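Putative isochorismatase (Streptomyces avermitilis, PDB 3KL2) is a putative isochorismatase-like protein that probably acts as a cysteine-type hydrolase, with its natural substrate not established. Local coordinates at residues 30-35 with 78-83; 132-137 with 162-167; 168-173 with 199-204. All coordinates share one frame; numbering follows the deposited sequence.

Contact 1 of 3, residues 30-35 with 78-83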
ATOM      1  N   LEU A  30     -10.900  15.383   7.759  1.00 18.91           N
ATOM      2  CA  LEU A  30     -11.571  15.352   9.064  1.00 19.00           C
ATOM      3  C   LEU A  30     -11.868  13.924   9.515  1.00 18.45           C
ATOM      4  O   LEU A  30     -12.714  13.245   8.934  1.00 18.36           O
ATOM      5  CB  LEU A  30     -12.897  16.101   8.969  1.00 18.43           C
ATOM      6  CG  LEU A  30     -12.746  17.568   8.553  1.00 21.16           C
ATOM      7  CD1 LEU A  30     -14.149  18.247   8.476  1.00 19.05           C
ATOM      8  CD2 LEU A  30     -11.758  18.327   9.519  1.00 19.70           C
ATOM      9  N   ILE A  31     -11.183  13.469  10.556  1.00 18.71           N
ATOM     10  CA  ILE A  31     -11.211  12.068  10.893  1.00 18.80           C
ATOM     11  C   ILE A  31     -12.206  11.871  12.000  1.00 19.51           C
ATOM     12  O   ILE A  31     -12.016  12.385  13.106  1.00 20.27           O
ATOM     13  CB  ILE A  31      -9.853  11.538  11.362  1.00 18.51           C
ATOM     14  CG1 ILE A  31      -8.797  11.731  10.274  1.00 20.59           C
ATOM     15  CG2 ILE A  31      -9.962  10.039  11.729  1.00 16.61           C
ATOM     16  CD1 ILE A  31      -7.384  11.245  10.656  1.00 19.78           C
ATOM     17  N   GLU A  32     -13.245  11.099  11.696  1.00 19.60           N
ATOM     18  CA  GLU A  32     -14.198  10.622  12.680  1.00 20.04           C
ATOM     19  C   GLU A  32     -14.934  11.684  13.505  1.00 20.01           C
ATOM     20  O   GLU A  32     -15.209  11.482  14.702  1.00 19.03           O
ATOM     21  CB  GLU A  32     -13.507   9.606  13.582  1.00 20.28           C
ATOM     22  CG  GLU A  32     -13.417   8.246  12.870  1.00 22.86           C
ATOM     23  CD  GLU A  32     -12.190   7.472  13.214  1.00 24.74           C
ATOM     24  OE1 GLU A  32     -11.707   6.779  12.296  1.00 22.27           O
ATOM     25  OE2 GLU A  32     -11.709   7.587  14.373  1.00 26.30           O
ATOM     26  N   TYR A  33     -15.331  12.783  12.866  1.00 18.98           N
ATOM     27  CA  TYR A  33     -16.195  13.696  13.559  1.00 17.98           C
ATOM     28  C   TYR A  33     -17.620  13.160  13.570  1.00 18.00           C
ATOM     29  O   TYR A  33     -18.506  13.782  12.997  1.00 17.39           O
ATOM     30  CB  TYR A  33     -16.148  15.052  12.926  1.00 18.32           C
ATOM     31  CG  TYR A  33     -14.890  15.844  13.192  1.00 18.51           C
ATOM     32  CD1 TYR A  33     -14.847  16.834  14.157  1.00 16.41           C
ATOM     33  CD2 TYR A  33     -13.748  15.614  12.440  1.00 19.89           C
ATOM     34  CE1 TYR A  33     -13.678  17.602  14.354  1.00 18.42           C
ATOM     35  CE2 TYR A  33     -12.594  16.341  12.649  1.00 20.14           C
ATOM     36  CZ  TYR A  33     -12.574  17.342  13.590  1.00 20.32           C
ATOM     37  OH  TYR A  33     -11.406  18.039  13.726  1.00 23.23           O
ATOM     38  N   GLN A  34     -17.814  12.013  14.242  1.00 16.95           N
ATOM     39  CA  GLN A  34     -19.074  11.326  14.300  1.00 17.18           C
ATOM     40  C   GLN A  34     -19.657  11.441  15.698  1.00 17.21           C
ATOM     41  O   GLN A  34     -18.908  11.564  16.661  1.00 19.39           O
ATOM     42  CB  GLN A  34     -18.906   9.838  13.951  1.00 17.14           C
ATOM     43  CG  GLN A  34     -18.602   9.577  12.456  1.00 18.15           C
ATOM     44  CD  GLN A  34     -17.886   8.305  12.255  1.00 16.49           C
ATOM     45  OE1 GLN A  34     -16.656   8.269  12.360  1.00 18.67           O
ATOM     46  NE2 GLN A  34     -18.632   7.221  12.057  1.00 14.79           N
ATOM     47  N   ASN A  35     -20.985  11.346  15.799  1.00 16.17           N
ATOM     48  CA  ASN A  35     -21.684  11.482  17.051  1.00 15.77           C
ATOM     49  C   ASN A  35     -21.043  10.625  18.123  1.00 15.55           C
ATOM     50  O   ASN A  35     -20.856  11.093  19.243  1.00 15.05           O
ATOM     51  CB  ASN A  35     -23.188  11.144  16.922  1.00 15.15           C
ATOM     52  CG  ASN A  35     -23.956  12.179  16.117  1.00 15.12           C
ATOM     53  OD1 ASN A  35     -23.829  13.381  16.363  1.00 15.45           O
ATOM     54  ND2 ASN A  35     -24.744  11.717  15.118  1.00 10.88           N
ATOM     55  N   ALA A  78     -13.770  11.548   6.917  1.00 21.85           N
ATOM     56  CA  ALA A  78     -13.296  10.181   7.028  1.00 20.42           C
ATOM     57  C   ALA A  78     -13.931   9.558   8.241  1.00 19.87           C
ATOM     58  O   ALA A  78     -13.319   9.473   9.286  1.00 19.48           O
ATOM     59  CB  ALA A  78     -11.780  10.134   7.101  1.00 20.19           C
ATOM     60  N   PRO A  79     -15.196   9.130   8.105  1.00 19.39           N
ATOM     61  CA  PRO A  79     -15.899   8.463   9.179  1.00 18.95           C
ATOM     62  C   PRO A  79     -15.542   7.008   9.200  1.00 18.70           C
ATOM     63  O   PRO A  79     -15.171   6.458   8.177  1.00 19.51           O
ATOM     64  CB  PRO A  79     -17.372   8.661   8.802  1.00 18.87           C
ATOM     65  CG  PRO A  79     -17.383   8.597   7.330  1.00 19.39           C
ATOM     66  CD  PRO A  79     -16.028   9.242   6.905  1.00 20.36           C
ATOM     67  N   ILE A  80     -15.622   6.377  10.353  1.00 18.52           N
ATOM     68  CA  ILE A  80     -15.423   4.935  10.433  1.00 18.32           C
ATOM     69  C   ILE A  80     -16.799   4.308  10.708  1.00 18.11           C
ATOM     70  O   ILE A  80     -17.556   4.853  11.520  1.00 18.99           O
ATOM     71  CB  ILE A  80     -14.379   4.622  11.523  1.00 18.01           C
ATOM     72  CG1 ILE A  80     -14.043   3.133  11.574  1.00 21.20           C
ATOM     73  CG2 ILE A  80     -14.864   5.004  12.887  1.00 17.18           C
ATOM     74  CD1 ILE A  80     -13.207   2.744  12.805  1.00 20.36           C
ATOM     75  N   THR A  81     -17.134   3.187  10.067  1.00 18.00           N
ATOM     76  CA  THR A  81     -18.423   2.514  10.285  1.00 17.98           C
ATOM     77  C   THR A  81     -18.243   1.021  10.163  1.00 17.87           C
ATOM     78  O   THR A  81     -17.305   0.610   9.479  1.00 19.11           O
ATOM     79  CB  THR A  81     -19.433   2.876   9.183  1.00 18.48           C
ATOM     80  OG1 THR A  81     -18.931   2.363   7.956  1.00 20.17           O
ATOM     81  CG2 THR A  81     -19.638   4.350   9.045  1.00 16.04           C
ATOM     82  N   PHE A  82     -19.138   0.210  10.745  1.00 16.31           N
ATOM     83  CA  PHE A  82     -19.048  -1.257  10.622  1.00 16.34           C
ATOM     84  C   PHE A  82     -20.422  -1.838  10.338  1.00 16.33           C
ATOM     85  O   PHE A  82     -21.373  -1.443  10.953  1.00 16.24           O
ATOM     86  CB  PHE A  82     -18.410  -1.947  11.876  1.00 16.24           C
ATOM     87  CG  PHE A  82     -17.041  -1.385  12.229  1.00 17.51           C
ATOM     88  CD1 PHE A  82     -15.885  -2.047  11.854  1.00 17.66           C
ATOM     89  CD2 PHE A  82     -16.923  -0.153  12.860  1.00 17.21           C
ATOM     90  CE1 PHE A  82     -14.629  -1.515  12.121  1.00 17.12           C
ATOM     91  CE2 PHE A  82     -15.657   0.378  13.150  1.00 19.83           C
ATOM     92  CZ  PHE A  82     -14.512  -0.312  12.770  1.00 19.37           C
ATOM     93  N   ALA A  83     -20.519  -2.754   9.377  1.00 16.04           N
ATOM     94  CA  ALA A  83     -21.736  -3.492   9.173  1.00 16.14           C
ATOM     95  C   ALA A  83     -22.098  -4.143  10.507  1.00 16.27           C
ATOM     96  O   ALA A  83     -21.225  -4.626  11.219  1.00 14.81           O
ATOM     97  CB  ALA A  83     -21.566  -4.555   8.076  1.00 15.43           C
TER
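I31 and A78 meet at the ends of two neighbouring parallel strands, tied by backbone bonds from A78 N to L30 O (2.8 Å) and from E32 N to A78 O (2.9 Å). Both side chains leave the sheet on the same face, where T136 of helix 136-139 rests on them. Past this bridge a side-chain amide continues the pairing. Q34 OE1 accepts from I80 N at 2.9 Å, and Q34 NE2 gives a nearly straight bond (168°) to I80 O at 2.7 Å, with that oxygen almost in the amide plane. The two bonds fix the flip of the amide, and NE2 also bonds A113 O. An alanine here would leave both the N-H and the carbonyl of I80 without these mates, and is likely to set residues 79-81 free to shift. Van der Waals contacts fill in around the bonds. The amide carbon Q34 CD lies 3.5 Å from P79 CB, the two side chains crossing at about a right angle. E32 CG packs 3.6 Å from I80 CG2, and the bend at chi2 (147°) carries OE1 past I80 CB to a salt bridge with K131. Such a carboxylate at the C-terminal end of a central strand of a parallel sheet, facing a lysine, is consistent with the active-site edge of the isochorismatase-like fold.

Contact 2 of 3, residues 132-137 with 162-167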
ATOM      1  N   ARG A 132     -12.158   1.183   8.210  1.00 18.29           N
ATOM      2  CA  ARG A 132     -12.424   0.142   9.184  1.00 19.74           C
ATOM      3  C   ARG A 132     -11.356   0.005  10.270  1.00 20.23           C
ATOM      4  O   ARG A 132     -11.578  -0.660  11.256  1.00 19.66           O
ATOM      5  CB  ARG A 132     -12.533  -1.184   8.480  1.00 19.52           C
ATOM      6  CG  ARG A 132     -13.771  -1.325   7.648  1.00 21.17           C
ATOM      7  CD  ARG A 132     -14.977  -1.392   8.481  1.00 22.74           C
ATOM      8  NE  ARG A 132     -16.132  -1.788   7.716  1.00 23.13           N
ATOM      9  CZ  ARG A 132     -16.804  -0.996   6.880  1.00 21.35           C
ATOM     10  NH1 ARG A 132     -16.445   0.283   6.683  1.00 20.84           N
ATOM     11  NH2 ARG A 132     -17.865  -1.496   6.255  1.00 20.07           N
ATOM     12  N   GLY A 133     -10.195   0.630  10.065  1.00 21.40           N
ATOM     13  CA  GLY A 133      -9.123   0.583  11.019  1.00 20.78           C
ATOM     14  C   GLY A 133      -8.870   1.984  11.436  1.00 20.45           C
ATOM     15  O   GLY A 133      -9.757   2.824  11.378  1.00 20.09           O
ATOM     16  N   LEU A 134      -7.643   2.241  11.868  1.00 20.70           N
ATOM     17  CA  LEU A 134      -7.290   3.512  12.467  1.00 19.77           C
ATOM     18  C   LEU A 134      -6.622   4.431  11.492  1.00 20.62           C
ATOM     19  O   LEU A 134      -6.897   5.659  11.438  1.00 21.76           O
ATOM     20  CB  LEU A 134      -6.371   3.264  13.664  1.00 20.00           C
ATOM     21  CG  LEU A 134      -6.895   2.345  14.802  1.00 19.02           C
ATOM     22  CD1 LEU A 134      -8.374   2.660  15.199  1.00 16.61           C
ATOM     23  CD2 LEU A 134      -6.712   0.901  14.470  1.00 16.33           C
ATOM     24  N   ASP A 135      -5.679   3.887  10.746  1.00 20.38           N
ATOM     25  CA  ASP A 135      -5.009   4.692   9.730  1.00 20.43           C
ATOM     26  C   ASP A 135      -5.997   4.977   8.597  1.00 19.83           C
ATOM     27  O   ASP A 135      -6.540   4.075   8.033  1.00 19.48           O
ATOM     28  CB  ASP A 135      -3.801   3.906   9.219  1.00 20.74           C
ATOM     29  CG  ASP A 135      -3.007   4.674   8.195  1.00 22.06           C
ATOM     30  OD1 ASP A 135      -3.411   5.807   7.812  1.00 20.54           O
ATOM     31  OD2 ASP A 135      -1.974   4.122   7.749  1.00 26.57           O
ATOM     32  N   THR A 136      -6.258   6.228   8.274  1.00 19.75           N
ATOM     33  CA  THR A 136      -7.182   6.535   7.201  1.00 19.27           C
ATOM     34  C   THR A 136      -6.635   5.997   5.828  1.00 20.05           C
ATOM     35  O   THR A 136      -7.404   5.574   4.948  1.00 21.06           O
ATOM     36  CB  THR A 136      -7.475   8.101   7.153  1.00 19.78           C
ATOM     37  OG1 THR A 136      -7.839   8.565   8.459  1.00 21.01           O
ATOM     38  CG2 THR A 136      -8.625   8.448   6.210  1.00 17.42           C
ATOM     39  N   PHE A 137      -5.317   5.979   5.621  1.00 19.12           N
ATOM     40  CA  PHE A 137      -4.771   5.440   4.368  1.00 17.62           C
ATOM     41  C   PHE A 137      -4.887   3.929   4.224  1.00 18.04           C
ATOM     42  O   PHE A 137      -4.784   3.437   3.121  1.00 19.53           O
ATOM     43  CB  PHE A 137      -3.315   5.859   4.202  1.00 16.96           C
ATOM     44  CG  PHE A 137      -3.125   7.346   3.910  1.00 15.28           C
ATOM     45  CD1 PHE A 137      -3.158   7.809   2.612  1.00 11.52           C
ATOM     46  CD2 PHE A 137      -2.940   8.255   4.932  1.00 11.75           C
ATOM     47  CE1 PHE A 137      -2.976   9.174   2.311  1.00 13.64           C
ATOM     48  CE2 PHE A 137      -2.742   9.641   4.659  1.00 13.43           C
ATOM     49  CZ  PHE A 137      -2.769  10.096   3.344  1.00 13.07           C
ATOM     50  N   ASN A 162      -3.828  10.442  19.485  1.00 21.33           N
ATOM     51  CA  ASN A 162      -2.710   9.487  19.483  1.00 22.48           C
ATOM     52  C   ASN A 162      -3.015   8.176  18.792  1.00 22.86           C
ATOM     53  O   ASN A 162      -2.164   7.291  18.768  1.00 23.85           O
ATOM     54  CB  ASN A 162      -2.149   9.221  20.901  1.00 23.02           C
ATOM     55  CG  ASN A 162      -3.209   8.724  21.856  1.00 23.62           C
ATOM     56  OD1 ASN A 162      -4.343   9.202  21.843  1.00 26.34           O
ATOM     57  ND2 ASN A 162      -2.867   7.729  22.641  1.00 26.05           N
ATOM     58  N   CYS A 163      -4.197   8.050  18.202  1.00 23.27           N
ATOM     59  CA  CYS A 163      -4.569   6.832  17.548  1.00 24.05           C
ATOM     60  C   CYS A 163      -4.695   7.064  16.035  1.00 23.84           C
ATOM     61  O   CYS A 163      -3.684   7.191  15.355  1.00 23.90           O
ATOM     62  CB  CYS A 163      -5.823   6.272  18.195  1.00 24.15           C
ATOM     63  SG  CYS A 163      -6.120   4.559  17.708  1.00 27.81           S
ATOM     64  N   CYS A 164      -5.927   7.191  15.549  1.00 23.83           N
ATOM     65  CA  CYS A 164      -6.252   7.402  14.140  1.00 23.75           C
ATOM     66  C   CYS A 164      -5.624   8.674  13.553  1.00 22.22           C
ATOM     67  O   CYS A 164      -5.204   8.673  12.404  1.00 20.77           O
ATOM     68  CB  CYS A 164      -7.785   7.453  13.980  1.00 24.25           C
ATOM     69  SG  CYS A 164      -8.676   6.153  14.959  1.00 28.44           S
ATOM     70  N   VAL A 165      -5.555   9.760  14.323  1.00 20.84           N
ATOM     71  CA  VAL A 165      -4.955  10.967  13.792  1.00 19.76           C
ATOM     72  C   VAL A 165      -3.455  10.736  13.628  1.00 20.10           C
ATOM     73  O   VAL A 165      -2.869  10.987  12.569  1.00 18.89           O
ATOM     74  CB  VAL A 165      -5.210  12.230  14.660  1.00 19.87           C
ATOM     75  CG1 VAL A 165      -4.316  13.342  14.192  1.00 17.72           C
ATOM     76  CG2 VAL A 165      -6.686  12.657  14.608  1.00 16.72           C
ATOM     77  N   GLU A 166      -2.838  10.182  14.656  1.00 19.92           N
ATOM     78  CA  GLU A 166      -1.426   9.927  14.543  1.00 20.34           C
ATOM     79  C   GLU A 166      -1.104   8.893  13.451  1.00 19.72           C
ATOM     80  O   GLU A 166      -0.102   9.029  12.759  1.00 18.63           O
ATOM     81  CB  GLU A 166      -0.846   9.529  15.871  1.00 20.89           C
ATOM     82  CG  GLU A 166       0.609   9.899  15.984  1.00 24.87           C
ATOM     83  CD  GLU A 166       1.225   9.512  17.310  1.00 24.43           C
ATOM     84  OE1 GLU A 166       0.724   9.983  18.327  1.00 25.55           O
ATOM     85  OE2 GLU A 166       2.214   8.756  17.321  1.00 27.75           O
ATOM     86  N   SER A 167      -1.944   7.866  13.296  1.00 19.08           N
ATOM     87  CA  SER A 167      -1.662   6.836  12.294  1.00 19.50           C
ATOM     88  C   SER A 167      -1.727   7.387  10.866  1.00 19.12           C
ATOM     89  O   SER A 167      -0.876   7.072  10.031  1.00 19.41           O
ATOM     90  CB  SER A 167      -2.607   5.690  12.412  1.00 19.11           C
ATOM     91  OG  SER A 167      -2.291   4.962  13.542  1.00 21.33           O
TER
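L134 lays its isobutyl group across two successive cysteine side chains, CG at 3.7 Å from C163 SG and CD1 at 3.5 Å from C164 SG. C163 occupies the N-cap of helix 164-174 and C164 begins its first turn, the kind of helix start at which isochorismatase-like cysteine hydrolases carry their reactive thiol. The torsion at chi1 (-57°) holds L134 CG anti to its own carbonyl carbon, turning the branched end toward the sulfurs. Behind it the backbone comes close too: L134 O lies 3.3 Å from C164 CA in a CA-H...O contact, and the same oxygen bonds K131 NZ. One turn further along helix 164-174, S167 meets D135, CB to CB at 3.8 Å, and the D135 carboxylate reaches beside the S167 carbonyl, its OD2 having T171 OG1 as partner. S167 OG is bonded by R170 of the second subunit, whose Y173 also packs on L134 and whose E174 accepts from the backbone N-H groups of L134 and D135. The contact thus lies against a subunit interface as well as at the start of the helix. D135 is in turn the N-cap of helix 136-139. Its OD1 accepts from F137 N at 2.9 Å, and the N-H arrives from above the carboxylate, 61° out of its plane.

Contact 3 of 3, residues 168-173 with 199-204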
ATOM      1  N   THR A 168      -2.737   8.214  10.619  1.00 18.24           N
ATOM      2  CA  THR A 168      -2.894   8.877   9.371  1.00 17.55           C
ATOM      3  C   THR A 168      -1.763   9.861   9.057  1.00 17.92           C
ATOM      4  O   THR A 168      -1.376  10.002   7.928  1.00 19.30           O
ATOM      5  CB  THR A 168      -4.214   9.613   9.392  1.00 17.65           C
ATOM      6  OG1 THR A 168      -5.271   8.663   9.612  1.00 15.37           O
ATOM      7  CG2 THR A 168      -4.437  10.423   8.053  1.00 16.30           C
ATOM      8  N   MET A 169      -1.315  10.619  10.037  1.00 18.47           N
ATOM      9  CA  MET A 169      -0.129  11.481   9.933  1.00 18.34           C
ATOM     10  C   MET A 169       1.124  10.670   9.557  1.00 18.25           C
ATOM     11  O   MET A 169       1.885  11.023   8.664  1.00 17.54           O
ATOM     12  CB  MET A 169       0.096  12.116  11.292  1.00 18.76           C
ATOM     13  CG  MET A 169       1.259  13.175  11.382  1.00 19.53           C
ATOM     14  SD  MET A 169       1.521  13.655  13.100  1.00 14.71           S
ATOM     15  CE  MET A 169       1.885  12.099  13.881  1.00 14.20           C
ATOM     16  N   ARG A 170       1.340   9.550  10.236  1.00 18.41           N
ATOM     17  CA  ARG A 170       2.540   8.773   9.959  1.00 17.81           C
ATOM     18  C   ARG A 170       2.563   8.298   8.500  1.00 17.33           C
ATOM     19  O   ARG A 170       3.538   8.534   7.751  1.00 15.90           O
ATOM     20  CB  ARG A 170       2.688   7.645  10.959  1.00 17.99           C
ATOM     21  CG  ARG A 170       3.036   8.139  12.339  1.00 18.33           C
ATOM     22  CD  ARG A 170       2.888   7.046  13.415  1.00 19.60           C
ATOM     23  NE  ARG A 170       3.318   7.553  14.726  1.00 19.45           N
ATOM     24  CZ  ARG A 170       4.513   7.343  15.272  1.00 22.40           C
ATOM     25  NH1 ARG A 170       5.433   6.571  14.673  1.00 21.13           N
ATOM     26  NH2 ARG A 170       4.775   7.882  16.462  1.00 23.99           N
ATOM     27  N   THR A 171       1.464   7.697   8.079  1.00 17.13           N
ATOM     28  CA  THR A 171       1.359   7.166   6.742  1.00 16.52           C
ATOM     29  C   THR A 171       1.361   8.327   5.723  1.00 16.57           C
ATOM     30  O   THR A 171       2.010   8.248   4.689  1.00 17.46           O
ATOM     31  CB  THR A 171       0.137   6.184   6.621  1.00 16.70           C
ATOM     32  OG1 THR A 171       0.301   5.142   7.581  1.00 14.76           O
ATOM     33  CG2 THR A 171      -0.018   5.515   5.207  1.00 13.14           C
ATOM     34  N   GLY A 172       0.663   9.397   6.011  1.00 16.98           N
ATOM     35  CA  GLY A 172       0.705  10.589   5.150  1.00 16.83           C
ATOM     36  C   GLY A 172       2.117  11.023   4.845  1.00 17.56           C
ATOM     37  O   GLY A 172       2.495  11.351   3.681  1.00 17.65           O
ATOM     38  N   TYR A 173       2.915  11.005   5.907  1.00 17.17           N
ATOM     39  CA  TYR A 173       4.297  11.384   5.834  1.00 16.71           C
ATOM     40  C   TYR A 173       5.075  10.449   4.952  1.00 16.96           C
ATOM     41  O   TYR A 173       5.891  10.883   4.147  1.00 16.77           O
ATOM     42  CB  TYR A 173       4.897  11.358   7.250  1.00 17.15           C
ATOM     43  CG  TYR A 173       6.332  11.859   7.339  1.00 15.50           C
ATOM     44  CD1 TYR A 173       6.604  13.216   7.302  1.00 10.62           C
ATOM     45  CD2 TYR A 173       7.392  10.985   7.467  1.00 10.79           C
ATOM     46  CE1 TYR A 173       7.906  13.701   7.406  1.00  9.69           C
ATOM     47  CE2 TYR A 173       8.677  11.460   7.570  1.00 12.98           C
ATOM     48  CZ  TYR A 173       8.924  12.835   7.520  1.00 11.74           C
ATOM     49  OH  TYR A 173      10.205  13.316   7.590  1.00 13.88           O
ATOM     50  N   SER A 199       3.375  17.103  21.341  1.00 26.30           N
ATOM     51  CA  SER A 199       4.727  17.657  21.603  1.00 27.82           C
ATOM     52  C   SER A 199       5.875  16.791  21.086  1.00 28.39           C
ATOM     53  O   SER A 199       6.892  17.315  20.646  1.00 28.30           O
ATOM     54  CB  SER A 199       4.980  17.875  23.120  1.00 27.79           C
ATOM     55  OG  SER A 199       3.869  18.459  23.776  1.00 29.27           O
ATOM     56  N   TYR A 200       5.726  15.477  21.202  1.00 29.29           N
ATOM     57  CA  TYR A 200       6.785  14.542  20.879  1.00 30.53           C
ATOM     58  C   TYR A 200       6.658  13.968  19.446  1.00 30.18           C
ATOM     59  O   TYR A 200       7.607  14.063  18.673  1.00 31.35           O
ATOM     60  CB  TYR A 200       6.755  13.375  21.866  1.00 31.51           C
ATOM     61  CG  TYR A 200       6.977  13.719  23.351  1.00 36.52           C
ATOM     62  CD1 TYR A 200       7.413  14.994  23.756  1.00 39.68           C
ATOM     63  CD2 TYR A 200       6.798  12.735  24.340  1.00 39.83           C
ATOM     64  CE1 TYR A 200       7.635  15.292  25.084  1.00 43.21           C
ATOM     65  CE2 TYR A 200       7.038  13.019  25.678  1.00 43.12           C
ATOM     66  CZ  TYR A 200       7.452  14.310  26.054  1.00 45.03           C
ATOM     67  OH  TYR A 200       7.692  14.628  27.392  1.00 47.27           O
ATOM     68  N   ASP A 201       5.496  13.389  19.115  1.00 28.34           N
ATOM     69  CA  ASP A 201       5.273  12.649  17.864  1.00 27.41           C
ATOM     70  C   ASP A 201       4.943  13.556  16.656  1.00 25.90           C
ATOM     71  O   ASP A 201       5.539  13.431  15.588  1.00 24.89           O
ATOM     72  CB  ASP A 201       4.116  11.653  18.041  1.00 27.61           C
ATOM     73  CG  ASP A 201       4.428  10.519  19.029  1.00 28.35           C
ATOM     74  OD1 ASP A 201       5.601  10.223  19.272  1.00 28.37           O
ATOM     75  OD2 ASP A 201       3.469   9.898  19.548  1.00 30.43           O
ATOM     76  N   PHE A 202       4.004  14.479  16.832  1.00 24.34           N
ATOM     77  CA  PHE A 202       3.562  15.300  15.733  1.00 23.85           C
ATOM     78  C   PHE A 202       4.671  16.012  14.947  1.00 23.73           C
ATOM     79  O   PHE A 202       4.537  16.087  13.734  1.00 24.79           O
ATOM     80  CB  PHE A 202       2.518  16.320  16.161  1.00 23.76           C
ATOM     81  CG  PHE A 202       1.111  15.772  16.275  1.00 23.75           C
ATOM     82  CD1 PHE A 202       0.018  16.619  16.107  1.00 24.29           C
ATOM     83  CD2 PHE A 202       0.867  14.459  16.596  1.00 22.34           C
ATOM     84  CE1 PHE A 202      -1.271  16.144  16.234  1.00 23.47           C
ATOM     85  CE2 PHE A 202      -0.429  13.994  16.724  1.00 23.06           C
ATOM     86  CZ  PHE A 202      -1.485  14.828  16.533  1.00 22.42           C
ATOM     87  N   PRO A 203       5.727  16.537  15.599  1.00 22.95           N
ATOM     88  CA  PRO A 203       6.782  17.244  14.830  1.00 23.46           C
ATOM     89  C   PRO A 203       7.735  16.372  13.991  1.00 23.49           C
ATOM     90  O   PRO A 203       8.430  16.887  13.110  1.00 22.59           O
ATOM     91  CB  PRO A 203       7.591  17.997  15.911  1.00 23.63           C
ATOM     92  CG  PRO A 203       6.647  18.100  17.103  1.00 22.88           C
ATOM     93  CD  PRO A 203       5.819  16.837  17.046  1.00 23.66           C
ATOM     94  N   MET A 204       7.762  15.072  14.281  1.00 23.80           N
ATOM     95  CA  MET A 204       8.527  14.112  13.500  1.00 23.60           C
ATOM     96  C   MET A 204       7.830  13.802  12.165  1.00 23.57           C
ATOM     97  O   MET A 204       8.473  13.351  11.233  1.00 24.30           O
ATOM     98  CB  MET A 204       8.671  12.784  14.263  1.00 24.04           C
ATOM     99  CG  MET A 204       9.555  12.738  15.560  1.00 24.92           C
ATOM    100  SD  MET A 204       9.474  11.041  16.271  1.00 25.02           S
ATOM    101  CE  MET A 204      11.019  11.067  17.191  1.00 34.88           C
TER
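M169 and F202 mark the closest pairing of the backbones, 7.9 Å between their CA atoms, on helix segments that run the same way. The axes of 168-173 and 199-204 approach to 10.2 Å and cross at only 25°. Residues 199-201 form a wider pi-type turn, and the helix is kinked beyond it, where P203 has no N-H to give and M204 N reaches D201 O instead. M169 carries the apolar part of the contact. With CG anti to the backbone N (chi1 -175°), its extended chain puts SD over the F202 ring face in a Met-aromatic contact, 4.1 Å from the centroid, and the bend at chi3 turns CE along F202 CD2. T181 of strand 178-187 touches both side chains. Helix 164-174 leads into that strand and helix 191-205 leads out of it, so the pair belongs to two consecutive beta-alpha-beta crossovers lying on one face of the parallel sheet. Toward the second subunit, R170 extends its chain to D201 and forms a long salt bridge, NH2 to OD1 at 3.7 Å, with the guanidinium and carboxylate planes turned 80° apart. R170 NH2 is held more firmly by E166 and by N162 O of the second subunit; its charge may also ease the closeness of the E166 and D201 carboxylates. Y173 receives M204 O over one ring face, 3.7 Å above the plane and offset toward the rim, while its OH bonds Y94 O of the second subunit.

Helix 164-174 carries one side of contacts 2 and 3, and I31 of contact 1 packs on it, CD1 to T168 OG1 at 3.5 Å. The centres of contacts 1 and 2 lie about 11 Å apart, as do those of 2 and 3, whereas 1 and 3 are about 20 Å apart on opposite sides of the chain's centre. Contacts 1 and 2 share the probable active site: E32 OE2 lies 3.4 Å from C164 SG, with K131 salt-bridged to E32, an arrangement resembling the carboxylate, lysine and cysteine triad of this family. F137 CB and T171 CG2, 3.5 Å apart, join contacts 2 and 3, both of which also touch the second subunit.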